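PDB 1MGP: hypothetical protein TM841, which binds long-chain fatty acids such as palmitate and may take part in lipid transport or fatty acid metabolism. Local coordinates for residues Val216-Glu221 with Leu225-Lys230; Asp175-Met178 with Asp182-Ala185; Glu94-Arg99 with Tyr124-Leu129. All coordinates share one frame; numbering follows the deposited sequence.

Contact 1: Val216-Glu221 with Leu225-Lys230. With PLM (palmitic acid), chain B.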
loop_
_atom_site.group_PDB
_atom_site.type_symbol
_atom_site.label_atom_id
_atom_site.label_comp_id
_atom_site.label_asym_id
_atom_site.label_seq_id
_atom_site.Cartn_x
_atom_site.Cartn_y
_atom_site.Cartn_z
ATOM N N VAL A 216 10.666 -13.961 -7.713
ATOM C CA VAL A 216 9.385 -13.968 -8.404
ATOM C C VAL A 216 8.852 -12.542 -8.491
ATOM O O VAL A 216 8.711 -11.854 -7.475
ATOM C CB VAL A 216 8.358 -14.855 -7.666
ATOM C CG1 VAL A 216 7.034 -14.865 -8.420
ATOM C CG2 VAL A 216 8.896 -16.267 -7.543
ATOM N N CYS A 217 8.568 -12.103 -9.713
ATOM C CA CYS A 217 8.058 -10.763 -9.962
ATOM C C CYS A 217 6.551 -10.791 -10.120
ATOM O O CYS A 217 6.008 -11.631 -10.838
ATOM C CB CYS A 217 8.682 -10.195 -11.236
ATOM S SG CYS A 217 10.474 -10.254 -11.226
ATOM N N LEU A 218 5.876 -9.860 -9.456
ATOM C CA LEU A 218 4.424 -9.791 -9.536
ATOM C C LEU A 218 3.942 -8.369 -9.726
ATOM O O LEU A 218 4.693 -7.412 -9.566
ATOM C CB LEU A 218 3.786 -10.329 -8.255
ATOM C CG LEU A 218 4.100 -11.737 -7.750
ATOM C CD1 LEU A 218 5.326 -11.711 -6.842
ATOM C CD2 LEU A 218 2.897 -12.250 -6.983
ATOM N N HIS A 219 2.669 -8.239 -10.076
ATOM C CA HIS A 219 2.052 -6.934 -10.213
ATOM C C HIS A 219 0.586 -7.133 -9.876
ATOM O O HIS A 219 0.075 -8.250 -9.940
ATOM C CB HIS A 219 2.219 -6.365 -11.625
ATOM C CG HIS A 219 1.421 -7.073 -12.671
ATOM N ND1 HIS A 219 0.675 -6.399 -13.615
ATOM C CD2 HIS A 219 1.279 -8.391 -12.950
ATOM C CE1 HIS A 219 0.109 -7.270 -14.430
ATOM N NE2 HIS A 219 0.459 -8.486 -14.050
ATOM N N ILE A 220 -0.088 -6.066 -9.477
ATOM C CA ILE A 220 -1.491 -6.187 -9.135
ATOM C C ILE A 220 -2.328 -5.802 -10.337
ATOM O O ILE A 220 -2.159 -4.725 -10.900
ATOM C CB ILE A 220 -1.866 -5.275 -7.951
ATOM C CG1 ILE A 220 -0.985 -5.612 -6.742
ATOM C CG2 ILE A 220 -3.349 -5.459 -7.615
ATOM C CD1 ILE A 220 -1.311 -4.807 -5.483
ATOM N N GLU A 221 -3.221 -6.696 -10.736
ATOM C CA GLU A 221 -4.081 -6.440 -11.879
ATOM C C GLU A 221 -5.512 -6.738 -11.478
ATOM O O GLU A 221 -5.826 -7.843 -11.036
ATOM C CB GLU A 221 -3.669 -7.321 -13.057
ATOM C CG GLU A 221 -4.382 -6.985 -14.346
ATOM C CD GLU A 221 -3.739 -7.652 -15.538
ATOM O OE1 GLU A 221 -3.750 -8.903 -15.601
ATOM O OE2 GLU A 221 -3.213 -6.924 -16.407
ATOM N N LEU A 225 -3.129 -10.412 -7.129
ATOM C CA LEU A 225 -1.683 -10.556 -7.248
ATOM C C LEU A 225 -1.356 -11.478 -8.419
ATOM O O LEU A 225 -1.717 -12.654 -8.412
ATOM C CB LEU A 225 -1.101 -11.133 -5.959
ATOM C CG LEU A 225 -1.355 -10.320 -4.688
ATOM C CD1 LEU A 225 -0.685 -11.011 -3.509
ATOM C CD2 LEU A 225 -0.818 -8.902 -4.864
ATOM N N ILE A 226 -0.661 -10.947 -9.417
ATOM C CA ILE A 226 -0.322 -11.731 -10.595
ATOM C C ILE A 226 1.167 -11.987 -10.797
ATOM O O ILE A 226 1.912 -11.085 -11.177
ATOM C CB ILE A 226 -0.842 -11.053 -11.881
ATOM C CG1 ILE A 226 -2.339 -10.744 -11.757
ATOM C CG2 ILE A 226 -0.550 -11.948 -13.087
ATOM C CD1 ILE A 226 -3.210 -11.952 -11.449
ATOM N N PRO A 227 1.622 -13.224 -10.543
ATOM C CA PRO A 227 3.042 -13.538 -10.735
ATOM C C PRO A 227 3.247 -13.550 -12.246
ATOM O O PRO A 227 2.514 -14.242 -12.954
ATOM C CB PRO A 227 3.173 -14.941 -10.144
ATOM C CG PRO A 227 2.051 -15.017 -9.154
ATOM C CD PRO A 227 0.925 -14.336 -9.876
ATOM N N TYR A 228 4.207 -12.791 -12.756
ATOM C CA TYR A 228 4.402 -12.785 -14.200
ATOM C C TYR A 228 5.797 -13.207 -14.638
ATOM O O TYR A 228 6.049 -13.343 -15.832
ATOM C CB TYR A 228 4.086 -11.405 -14.794
ATOM C CG TYR A 228 5.033 -10.295 -14.379
ATOM C CD1 TYR A 228 4.829 -9.577 -13.197
ATOM C CD2 TYR A 228 6.144 -9.973 -15.164
ATOM C CE1 TYR A 228 5.712 -8.564 -12.807
ATOM C CE2 TYR A 228 7.031 -8.966 -14.784
ATOM C CZ TYR A 228 6.810 -8.265 -13.607
ATOM O OH TYR A 228 7.685 -7.269 -13.237
ATOM N N ARG A 229 6.702 -13.428 -13.692
ATOM C CA ARG A 229 8.045 -13.822 -14.085
ATOM C C ARG A 229 8.938 -14.274 -12.940
ATOM O O ARG A 229 8.799 -13.817 -11.804
ATOM C CB ARG A 229 8.711 -12.657 -14.820
ATOM C CG ARG A 229 10.025 -12.997 -15.486
ATOM C CD ARG A 229 10.460 -11.829 -16.331
ATOM N NE ARG A 229 11.629 -12.135 -17.145
ATOM C CZ ARG A 229 12.047 -11.369 -18.144
ATOM N NH1 ARG A 229 11.387 -10.259 -18.445
ATOM N NH2 ARG A 229 13.122 -11.715 -18.842
ATOM N N LYS A 230 9.857 -15.180 -13.261
ATOM C CA LYS A 230 10.815 -15.702 -12.295
ATOM C C LYS A 230 12.201 -15.454 -12.877
ATOM O O LYS A 230 12.467 -15.810 -14.022
ATOM C CB LYS A 230 10.601 -17.205 -12.089
ATOM C CG LYS A 230 9.156 -17.576 -11.796
ATOM C CD LYS A 230 8.997 -19.052 -11.465
ATOM C CE LYS A 230 9.664 -19.398 -10.146
ATOM N NZ LYS A 230 9.388 -20.806 -9.732
HETATM C C1 PLM B . -6.072 -9.393 5.874
HETATM O O1 PLM B . -7.253 -9.055 5.661
HETATM O O2 PLM B . -5.763 -10.281 6.696
HETATM C C2 PLM B . -4.962 -8.689 5.098
HETATM C C3 PLM B . -4.489 -9.462 3.867
HETATM C C4 PLM B . -3.383 -8.695 3.161
HETATM C C5 PLM B . -2.885 -9.425 1.932
HETATM C C6 PLM B . -1.619 -8.810 1.386
HETATM C C7 PLM B . -1.108 -9.571 0.173
HETATM C C8 PLM B . 0.280 -9.102 -0.216
HETATM C C9 PLM B . 0.218 -8.028 -1.290
HETATM C CA PLM B . 1.512 -7.244 -1.348
HETATM C CB PLM B . 1.493 -6.238 -2.478
HETATM C CC PLM B . 2.796 -5.460 -2.507
HETATM C CD PLM B . 2.815 -4.431 -3.636
HETATM C CE PLM B . 4.139 -3.651 -3.640
HETATM C CF PLM B . 4.191 -2.583 -4.735
HETATM C CG PLM B . 3.668 -1.236 -4.244
#

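Contact 2: Asp175-Met178 with Asp182-Ala185. With PLM (palmitic acid), chain B.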
loop_
_atom_site.group_PDB
_atom_site.type_symbol
_atom_site.label_atom_id
_atom_site.label_comp_id
_atom_site.label_asym_id
_atom_site.label_seq_id
_atom_site.Cartn_x
_atom_site.Cartn_y
_atom_site.Cartn_z
ATOM N N ASP A 175 -11.560 7.571 -10.354
ATOM C CA ASP A 175 -12.162 6.502 -11.136
ATOM C C ASP A 175 -11.551 6.483 -12.539
ATOM O O ASP A 175 -11.279 5.417 -13.094
ATOM C CB ASP A 175 -13.671 6.711 -11.215
ATOM C CG ASP A 175 -14.426 5.413 -11.328
ATOM O OD1 ASP A 175 -14.339 4.763 -12.393
ATOM O OD2 ASP A 175 -15.099 5.038 -10.342
ATOM N N GLU A 176 -11.333 7.668 -13.103
ATOM C CA GLU A 176 -10.729 7.789 -14.427
ATOM C C GLU A 176 -9.273 7.324 -14.373
ATOM O O GLU A 176 -8.832 6.539 -15.214
ATOM C CB GLU A 176 -10.781 9.242 -14.911
ATOM C CG GLU A 176 -9.975 9.490 -16.184
ATOM C CD GLU A 176 -10.072 10.922 -16.674
ATOM O OE1 GLU A 176 -9.768 11.843 -15.885
ATOM O OE2 GLU A 176 -10.448 11.125 -17.850
ATOM N N ARG A 177 -8.530 7.818 -13.385
ATOM C CA ARG A 177 -7.130 7.436 -13.224
ATOM C C ARG A 177 -7.040 5.913 -13.163
ATOM O O ARG A 177 -6.157 5.306 -13.772
ATOM C CB ARG A 177 -6.548 8.038 -11.940
ATOM C CG ARG A 177 -6.589 9.560 -11.876
ATOM C CD ARG A 177 -5.809 10.186 -13.017
ATOM N NE ARG A 177 -4.376 9.916 -12.929
ATOM C CZ ARG A 177 -3.549 10.523 -12.081
ATOM N NH1 ARG A 177 -4.012 11.437 -11.241
ATOM N NH2 ARG A 177 -2.252 10.224 -12.083
HETATM N N MSE A 178 -7.968 5.299 -12.432
HETATM C CA MSE A 178 -7.994 3.845 -12.299
HETATM C C MSE A 178 -8.244 3.188 -13.652
HETATM O O MSE A 178 -7.611 2.188 -13.993
HETATM C CB MSE A 178 -9.086 3.413 -11.311
HETATM C CG MSE A 178 -9.251 1.894 -11.193
HETATM SE SE MSE A 178 -10.692 1.333 -10.008
HETATM C CE MSE A 178 -12.189 1.654 -11.194
ATOM N N ASP A 182 -3.396 4.380 -14.043
ATOM C CA ASP A 182 -2.396 5.364 -13.641
ATOM C C ASP A 182 -1.666 5.048 -12.340
ATOM O O ASP A 182 -0.597 5.597 -12.077
ATOM C CB ASP A 182 -3.035 6.750 -13.544
ATOM C CG ASP A 182 -3.328 7.348 -14.906
ATOM O OD1 ASP A 182 -2.911 6.750 -15.926
ATOM O OD2 ASP A 182 -3.964 8.419 -14.959
ATOM N N PHE A 183 -2.247 4.176 -11.524
ATOM C CA PHE A 183 -1.624 3.793 -10.263
ATOM C C PHE A 183 -1.271 2.315 -10.344
ATOM O O PHE A 183 -2.146 1.467 -10.525
ATOM C CB PHE A 183 -2.577 4.065 -9.100
ATOM C CG PHE A 183 -2.962 5.513 -8.963
ATOM C CD1 PHE A 183 -1.997 6.479 -8.700
ATOM C CD2 PHE A 183 -4.286 5.913 -9.122
ATOM C CE1 PHE A 183 -2.344 7.821 -8.592
ATOM C CE2 PHE A 183 -4.644 7.258 -9.016
ATOM C CZ PHE A 183 -3.673 8.214 -8.753
ATOM N N LYS A 184 0.016 2.011 -10.209
ATOM C CA LYS A 184 0.489 0.637 -10.318
ATOM C C LYS A 184 1.255 0.126 -9.100
ATOM O O LYS A 184 1.888 0.896 -8.375
ATOM C CB LYS A 184 1.386 0.512 -11.552
ATOM C CG LYS A 184 0.759 1.046 -12.840
ATOM C CD LYS A 184 1.775 1.060 -13.982
ATOM C CE LYS A 184 1.180 1.625 -15.280
ATOM N NZ LYS A 184 0.070 0.776 -15.809
ATOM N N ALA A 185 1.192 -1.187 -8.899
ATOM C CA ALA A 185 1.891 -1.862 -7.808
ATOM C C ALA A 185 2.676 -3.009 -8.439
ATOM O O ALA A 185 2.093 -4.021 -8.844
ATOM C CB ALA A 185 0.891 -2.408 -6.793
HETATM C C1 PLM B . -6.072 -9.393 5.874
HETATM O O1 PLM B . -7.253 -9.055 5.661
HETATM O O2 PLM B . -5.763 -10.281 6.696
HETATM C C2 PLM B . -4.962 -8.689 5.098
HETATM C C3 PLM B . -4.489 -9.462 3.867
HETATM C C4 PLM B . -3.383 -8.695 3.161
HETATM C C5 PLM B . -2.885 -9.425 1.932
HETATM C C6 PLM B . -1.619 -8.810 1.386
HETATM C C7 PLM B . -1.108 -9.571 0.173
HETATM C C8 PLM B . 0.280 -9.102 -0.216
HETATM C C9 PLM B . 0.218 -8.028 -1.290
HETATM C CA PLM B . 1.512 -7.244 -1.348
HETATM C CB PLM B . 1.493 -6.238 -2.478
HETATM C CC PLM B . 2.796 -5.460 -2.507
HETATM C CD PLM B . 2.815 -4.431 -3.636
HETATM C CE PLM B . 4.139 -3.651 -3.640
HETATM C CF PLM B . 4.191 -2.583 -4.735
HETATM C CG PLM B . 3.668 -1.236 -4.244
#

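Contact 3: Glu94-Arg99 with Tyr124-Leu129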
loop_
_atom_site.group_PDB
_atom_site.type_symbol
_atom_site.label_atom_id
_atom_site.label_comp_id
_atom_site.label_asym_id
_atom_site.label_seq_id
_atom_site.Cartn_x
_atom_site.Cartn_y
_atom_site.Cartn_z
ATOM N N GLU A 94 -15.583 -2.269 14.780
ATOM C CA GLU A 94 -15.439 -1.398 15.942
ATOM C C GLU A 94 -14.229 -0.478 15.768
ATOM O O GLU A 94 -14.295 0.703 16.098
ATOM C CB GLU A 94 -15.274 -2.250 17.203
ATOM C CG GLU A 94 -14.999 -1.470 18.478
ATOM C CD GLU A 94 -14.634 -2.381 19.646
ATOM O OE1 GLU A 94 -14.335 -1.858 20.745
ATOM O OE2 GLU A 94 -14.644 -3.621 19.466
ATOM N N ASP A 95 -13.121 -1.018 15.258
ATOM C CA ASP A 95 -11.924 -0.203 15.041
ATOM C C ASP A 95 -12.229 0.948 14.093
ATOM O O ASP A 95 -11.809 2.079 14.322
ATOM C CB ASP A 95 -10.779 -1.026 14.434
ATOM C CG ASP A 95 -10.208 -2.034 15.399
ATOM O OD1 ASP A 95 -10.253 -1.771 16.621
ATOM O OD2 ASP A 95 -9.698 -3.078 14.929
ATOM N N PHE A 96 -12.939 0.650 13.010
ATOM C CA PHE A 96 -13.286 1.680 12.044
ATOM C C PHE A 96 -14.221 2.715 12.662
ATOM O O PHE A 96 -13.991 3.916 12.530
ATOM C CB PHE A 96 -13.935 1.055 10.805
ATOM C CG PHE A 96 -12.942 0.605 9.769
ATOM C CD1 PHE A 96 -12.177 1.537 9.074
ATOM C CD2 PHE A 96 -12.754 -0.747 9.504
ATOM C CE1 PHE A 96 -11.231 1.130 8.126
ATOM C CE2 PHE A 96 -11.811 -1.166 8.561
ATOM C CZ PHE A 96 -11.051 -0.224 7.872
ATOM N N LYS A 97 -15.266 2.251 13.342
ATOM C CA LYS A 97 -16.215 3.167 13.969
ATOM C C LYS A 97 -15.500 4.133 14.910
ATOM O O LYS A 97 -15.770 5.335 14.902
ATOM C CB LYS A 97 -17.289 2.388 14.735
ATOM C CG LYS A 97 -18.190 1.538 13.851
ATOM C CD LYS A 97 -19.238 0.775 14.657
ATOM C CE LYS A 97 -20.305 1.702 15.234
ATOM N NZ LYS A 97 -21.410 0.937 15.896
ATOM N N LYS A 98 -14.583 3.602 15.716
ATOM C CA LYS A 98 -13.817 4.417 16.659
ATOM C C LYS A 98 -13.139 5.574 15.929
ATOM O O LYS A 98 -13.216 6.725 16.363
ATOM C CB LYS A 98 -12.754 3.552 17.354
ATOM C CG LYS A 98 -12.040 4.197 18.554
ATOM C CD LYS A 98 -11.327 5.520 18.227
ATOM C CE LYS A 98 -10.295 5.401 17.093
ATOM N NZ LYS A 98 -9.093 4.604 17.455
ATOM N N ARG A 99 -12.467 5.261 14.824
ATOM C CA ARG A 99 -11.776 6.272 14.033
ATOM C C ARG A 99 -12.747 7.320 13.491
ATOM O O ARG A 99 -12.495 8.520 13.602
ATOM C CB ARG A 99 -11.046 5.614 12.859
ATOM C CG ARG A 99 -9.993 4.609 13.265
ATOM C CD ARG A 99 -8.620 5.237 13.396
ATOM N NE ARG A 99 -7.683 4.312 14.032
ATOM C CZ ARG A 99 -6.363 4.452 14.023
ATOM N NH1 ARG A 99 -5.800 5.480 13.405
ATOM N NH2 ARG A 99 -5.605 3.565 14.649
ATOM N N TYR A 124 -12.103 -3.674 3.116
ATOM C CA TYR A 124 -13.040 -2.789 2.429
ATOM C C TYR A 124 -14.456 -2.958 2.976
ATOM O O TYR A 124 -15.101 -1.979 3.364
ATOM C CB TYR A 124 -13.046 -3.073 0.924
ATOM C CG TYR A 124 -14.136 -2.334 0.176
ATOM C CD1 TYR A 124 -14.035 -0.964 -0.075
ATOM C CD2 TYR A 124 -15.291 -2.999 -0.242
ATOM C CE1 TYR A 124 -15.065 -0.268 -0.725
ATOM C CE2 TYR A 124 -16.324 -2.314 -0.891
ATOM C CZ TYR A 124 -16.203 -0.952 -1.125
ATOM O OH TYR A 124 -17.223 -0.275 -1.757
ATOM N N ASN A 125 -14.946 -4.197 3.003
ATOM C CA ASN A 125 -16.298 -4.454 3.502
ATOM C C ASN A 125 -16.456 -4.008 4.950
ATOM O O ASN A 125 -17.516 -3.538 5.345
ATOM C CB ASN A 125 -16.659 -5.942 3.388
ATOM C CG ASN A 125 -16.765 -6.414 1.951
ATOM O OD1 ASN A 125 -17.287 -5.707 1.086
ATOM N ND2 ASN A 125 -16.288 -7.627 1.690
ATOM N N SER A 126 -15.402 -4.161 5.743
ATOM C CA SER A 126 -15.456 -3.761 7.139
ATOM C C SER A 126 -15.593 -2.242 7.265
ATOM O O SER A 126 -16.359 -1.741 8.093
ATOM C CB SER A 126 -14.198 -4.244 7.867
ATOM O OG SER A 126 -14.257 -3.917 9.244
ATOM N N ALA A 127 -14.854 -1.514 6.434
ATOM C CA ALA A 127 -14.892 -0.058 6.444
ATOM C C ALA A 127 -16.262 0.449 6.010
ATOM O O ALA A 127 -16.771 1.427 6.555
ATOM C CB ALA A 127 -13.818 0.497 5.521
ATOM N N VAL A 128 -16.846 -0.219 5.020
ATOM C CA VAL A 128 -18.161 0.147 4.500
ATOM C C VAL A 128 -19.246 -0.071 5.551
ATOM O O VAL A 128 -20.098 0.792 5.768
ATOM C CB VAL A 128 -18.507 -0.692 3.247
ATOM C CG1 VAL A 128 -19.923 -0.383 2.778
ATOM C CG2 VAL A 128 -17.509 -0.390 2.138
ATOM N N LEU A 129 -19.210 -1.234 6.194
ATOM C CA LEU A 129 -20.189 -1.575 7.224
ATOM C C LEU A 129 -20.139 -0.563 8.367
ATOM O O LEU A 129 -21.175 -0.070 8.819
ATOM C CB LEU A 129 -19.914 -2.982 7.763
ATOM C CG LEU A 129 -20.880 -3.532 8.813
ATOM C CD1 LEU A 129 -22.309 -3.443 8.295
ATOM C CD2 LEU A 129 -20.517 -4.979 9.127
#

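Contact 1: Val216-Glu221 with Leu225-Lys230
Cys-217 sets its CB over a face of the Tyr-228 ring, 4.0 Å from the ring centroid, in a CH-pi contact, while SG lies obliquely farther out. The ring gets there because chi1 of 67° puts CG of Tyr-228 between its own N and carbonyl carbon, folding the ring back across the partner strand until its edge meets the Leu-218 carbonyl carbon. The backbone here is a classic beta bulge: Tyr-228 and Arg-229 both face Cys-217, and Cys-217 O takes a bond from Tyr-228 N (2.9 Å) and a weak one from Arg-229 N. Next along, the His-219 and Tyr-228 rings meet obliquely, their planes 84° apart, and the histidine brings CD2 within 3.6 Å of Ile-226 CB. Were Tyr-228 an alanine, Cys-217 CB would probably lose its aromatic cover and His-219 a neighbour that limits its turning. On the other face, Leu-218 CD2 meets Pro-227 CG at 3.6 Å, and Ile-220 and Leu-225 run side by side, with Leu-225 CD2 3.8 Å from C9 of the palmitate. This hairpin of strands 214-221 and 224-232 forms one end of a mixed sheet, bonded through 214-221 to strand 183-189. Helix 234-246 packs on the Cys-217 and Tyr-228 face, and Leu-195 of helix 193-198 on Leu-218 and Leu-225.

Contact 2: Asp175-Met178 with Asp182-Ala185
Asp-182 OD2 accepts the NE-H of Arg-177 at 2.6 Å, a short salt bridge made through the oxygen's anti lone pair. The carboxylate oxygen lies close to the guanidinium plane; the two flat groups are turned 61° from each other, and OD2 alone makes the salt bridge. Bends at chi2 and chi3 of Arg-177, both near -60°, curl the chain back to present NE rather than its far end. The same two residues are tied a second time through the backbone: Asp-182 N donates to Arg-177 O at 2.9 Å, nearly straight at 172°. Phe-183 approaches from another side, CE2 lying 3.6 Å from Arg-177 CB and CZ over one face of the guanidinium, toward its rim. Leu-152, Pro-153 and Val-156 of helix 151-162 also touch the phenylalanine, and Val-156 touches Arg-177 too. Arg-177 NH2 turns to strand 302-308, bridging to Glu-307 and bonding to Val-308 O. With the two acids Asp-182 and Glu-307 reached through different nitrogens, the arginine's positive charge is probably well compensated, and its side chain pins the end of helix 167-179 to the start of strand 183-189 and to the neighbouring strand.

Contact 3: Glu94-Arg99 with Tyr124-Leu129
Phe-96 lays a face of its ring against Ala-127, whose CB stands 3.8 Å from the ring centroid and only 16° off the normal, a well-centred CH-pi contact. The alanine CA also sits over the middle of that face, so the ring lies flat on the helix backbone rather than on a methyl alone. The CA atoms of Phe-96 and Ala-127 are accordingly just 6.1 Å apart, a close approach that the small alanine permits. Ser-126 comes in at the ring's edge, OG 3.5 Å from Phe-96 CD2. Swung away from its own N (chi1 -177°), OG lies at that edge and is also hydrogen-bonded to Pro-91 O, a polar partner for the buried hydroxyl. Ile-51 of strand 48-56 and Thr-123 and Ala-130 also touch the phenylalanine.

The contrast is sharp on the outer side. Glu-94, Lys-98, Asn-125 and Leu-129 are exposed and make no contact between the two segments. Lys-97 does not meet 124-129 either, but its NZ forms a salt bridge with Glu-133, one turn beyond, a charged link between the same helices outside the apolar patch. Ala-127 also touches Val-140 of strand 138-142, as does Val-128, so the helix packs on the sheet as well as on Phe-96. Two neighbouring helices, 93-105 and 123-133, joined through strand 110-115 and packed against the mixed sheet that also holds strands 48-56 and 138-142, are the layered alpha/beta arrangement of a DegV-family domain. Helix 123-133 begins just after Ser-121, which binds the fatty acid.

Contact 3 is the buried one, an apolar helix-helix patch in the domain built on the sheet with strands 48-56 and 138-142; contact 2 lies at the surface and depends on charge, and contact 1 is mixed, with buried and exposed residues on one hairpin. Contacts 1 and 2 share the other sheet: strands 214-221 and 183-189 are neighbours in it, joined where Ile-220 N meets Ala-185 O at 3.1 Å, a probable hydrogen bond. Both touch the palmitate, Leu-225 at mid-chain and Ala-185 at the methyl end. Contact 3 stands apart, its centre about 30 Å from that of contact 1 and about 24 Å from that of contact 2.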